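Local atomic coordinates of enoyl-CoA hydratase, EchA12_1 (Mycobacterium marinum M, PDB entry 3QRE), a protein that probably catalyses the hydration of enoyl-CoA thioesters in fatty acid metabolism, as a member of the crotonase-like enoyl-CoA hydratase/isomerase family. Residues Pro73-Ile78 with Leu129-Ile134. Residues are numbered along the deposited sequence; the frame is centred on the assembly and turned at random.
Sequences PGIRVI and LRKPVI
Lys131 reaches from segment 129-134 to segment 73-78 and donates an N-H to the backbone of Ile75, NZ lying 2.6 Å from Ile75 O. The donor is tilted 19° from the carbonyl plane. CG lies anti to the carbonyl carbon, chi1 -58°, and an extended chain beyond it carries the methylenes past Arg76 O, with CE close to Ile75 O. Further along, two parallel strands begin side by side. Ile78 pairs with Val133 and bonds to the residues flanking it: its N donates to Pro132 O at 3.1 Å, and its O accepts from Ile134 N at 2.8 Å, nearly straight at hydrogen (172°). Val133 CA also brings its hydrogen to Ile78 O, with 3.3 Å between the heavy atoms.

On the face that carries Ile78 and Val133 the two branches of Ile78 part: CG2 meets Val133 CG1 at 4.0 Å, while CD1 touches Val133 CG2 and, at 4.1 Å, Leu129 CD1, the leucine side chain crossing it at about a right angle. Helix 56-71 covers this side through Ile66, which touches both Ile78 and Leu129. Val77 CG1 packs against Ile134 CG1 at 4.0 Å, and Val77 is in turn covered by helices 221-235 and 238-249, through Ile232 and Met241.

Ala69 O takes a second hydrogen bond from Lys131 NZ, tying the end of helix 56-71 to the turn that leads into strand 77-82, while Asp153 receives Val133 N. The pairing opens the central parallel strands of the crotonase-fold sheet. Carbonyl oxygens, including one near a helix C-terminus, would probably stabilise the charged form of this buried lysine, which links helix, turn and strand entry through a single ammonium.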
loop_
_atom_site.group_PDB
_atom_site.type_symbol
_atom_site.label_atom_id
_atom_site.label_comp_id
_atom_site.label_asym_id
_atom_site.label_seq_id
_atom_site.Cartn_x
_atom_site.Cartn_y
_atom_site.Cartn_z
ATOM N N PRO A 73 18.380 -0.530 -29.910
ATOM C CA PRO A 73 16.960 -0.462 -30.276
ATOM C C PRO A 73 16.328 -1.832 -30.570
ATOM O O PRO A 73 15.097 -1.947 -30.618
ATOM C CB PRO A 73 16.933 0.465 -31.503
ATOM C CG PRO A 73 18.310 0.466 -32.051
ATOM C CD PRO A 73 19.255 0.070 -30.943
ATOM N N GLY A 74 17.158 -2.859 -30.719
ATOM C CA GLY A 74 16.658 -4.229 -30.810
ATOM C C GLY A 74 16.222 -4.794 -29.461
ATOM O O GLY A 74 15.486 -5.783 -29.420
ATOM N N ILE A 75 16.678 -4.177 -28.358
ATOM C CA ILE A 75 16.308 -4.619 -27.007
ATOM C C ILE A 75 15.051 -3.898 -26.514
ATOM O O ILE A 75 14.995 -2.666 -26.457
ATOM C CB ILE A 75 17.450 -4.427 -25.966
ATOM C CG1 ILE A 75 18.693 -5.268 -26.327
ATOM C CG2 ILE A 75 16.951 -4.758 -24.527
ATOM C CD1 ILE A 75 18.459 -6.819 -26.376
ATOM N N ARG A 76 14.053 -4.694 -26.159
ATOM C CA ARG A 76 12.781 -4.198 -25.657
ATOM C C ARG A 76 12.669 -4.265 -24.130
ATOM O O ARG A 76 12.147 -3.340 -23.502
ATOM C CB ARG A 76 11.641 -4.989 -26.285
ATOM C CG ARG A 76 11.626 -4.951 -27.832
ATOM C CD ARG A 76 11.242 -3.572 -28.298
ATOM N NE ARG A 76 10.320 -2.968 -27.324
ATOM C CZ ARG A 76 9.005 -3.206 -27.262
ATOM N NH1 ARG A 76 8.420 -4.029 -28.135
ATOM N NH2 ARG A 76 8.272 -2.614 -26.316
ATOM N N VAL A 77 13.132 -5.364 -23.540
ATOM C CA VAL A 77 12.982 -5.583 -22.104
ATOM C C VAL A 77 14.274 -6.184 -21.539
ATOM O O VAL A 77 15.001 -6.921 -22.247
ATOM C CB VAL A 77 11.780 -6.503 -21.789
ATOM C CG1 VAL A 77 11.513 -6.570 -20.285
ATOM C CG2 VAL A 77 10.530 -6.025 -22.499
ATOM N N ILE A 78 14.542 -5.866 -20.273
ATOM C CA ILE A 78 15.711 -6.363 -19.548
ATOM C C ILE A 78 15.311 -7.350 -18.448
ATOM O O ILE A 78 14.388 -7.090 -17.667
ATOM C CB ILE A 78 16.510 -5.205 -18.887
ATOM C CG1 ILE A 78 17.011 -4.202 -19.941
ATOM C CG2 ILE A 78 17.677 -5.762 -18.063
ATOM C CD1 ILE A 78 17.486 -2.836 -19.358
ATOM N N LEU A 129 15.155 4.486 -16.546
ATOM C CA LEU A 129 15.396 3.934 -17.862
ATOM C C LEU A 129 14.116 4.042 -18.684
ATOM O O LEU A 129 13.007 4.053 -18.138
ATOM C CB LEU A 129 15.825 2.453 -17.788
ATOM C CG LEU A 129 17.137 2.073 -17.081
ATOM C CD1 LEU A 129 17.352 0.578 -17.104
ATOM C CD2 LEU A 129 18.366 2.840 -17.666
ATOM N N ARG A 130 14.291 4.117 -19.998
ATOM C CA ARG A 130 13.201 3.973 -20.940
ATOM C C ARG A 130 12.619 2.550 -20.975
ATOM O O ARG A 130 11.502 2.350 -21.451
ATOM C CB ARG A 130 13.698 4.362 -22.340
ATOM C CG ARG A 130 13.835 5.884 -22.578
ATOM C CD ARG A 130 14.337 6.204 -24.023
ATOM N NE ARG A 130 15.756 5.879 -24.187
ATOM C CZ ARG A 130 16.226 4.757 -24.756
ATOM N NH1 ARG A 130 15.393 3.828 -25.247
ATOM N NH2 ARG A 130 17.543 4.565 -24.851
ATOM N N LYS A 131 13.365 1.565 -20.492
ATOM C CA LYS A 131 12.960 0.155 -20.653
ATOM C C LYS A 131 12.737 -0.539 -19.314
ATOM O O LYS A 131 13.445 -0.265 -18.363
ATOM C CB LYS A 131 14.031 -0.622 -21.468
ATOM C CG LYS A 131 14.274 -0.007 -22.833
ATOM C CD LYS A 131 15.404 -0.651 -23.636
ATOM C CE LYS A 131 15.441 0.074 -25.008
ATOM N NZ LYS A 131 16.375 -0.526 -26.030
ATOM N N PRO A 132 11.777 -1.470 -19.249
ATOM C CA PRO A 132 11.481 -2.182 -18.013
ATOM C C PRO A 132 12.596 -3.156 -17.632
ATOM O O PRO A 132 13.270 -3.714 -18.518
ATOM C CB PRO A 132 10.203 -2.977 -18.349
ATOM C CG PRO A 132 9.778 -2.508 -19.738
ATOM C CD PRO A 132 11.009 -2.011 -20.388
ATOM N N VAL A 133 12.776 -3.368 -16.319
ATOM C CA VAL A 133 13.689 -4.382 -15.824
ATOM C C VAL A 133 12.875 -5.346 -14.979
ATOM O O VAL A 133 12.142 -4.928 -14.057
ATOM C CB VAL A 133 14.880 -3.756 -15.021
ATOM C CG1 VAL A 133 15.906 -4.814 -14.615
ATOM C CG2 VAL A 133 15.575 -2.664 -15.834
ATOM N N ILE A 134 12.974 -6.627 -15.315
ATOM C CA ILE A 134 12.333 -7.686 -14.566
ATOM C C ILE A 134 13.419 -8.415 -13.771
ATOM O O ILE A 134 14.334 -9.014 -14.359
ATOM C CB ILE A 134 11.611 -8.704 -15.499
ATOM C CG1 ILE A 134 10.819 -8.026 -16.639
ATOM C CG2 ILE A 134 10.729 -9.664 -14.706
ATOM C CD1 ILE A 134 9.911 -6.841 -16.212
#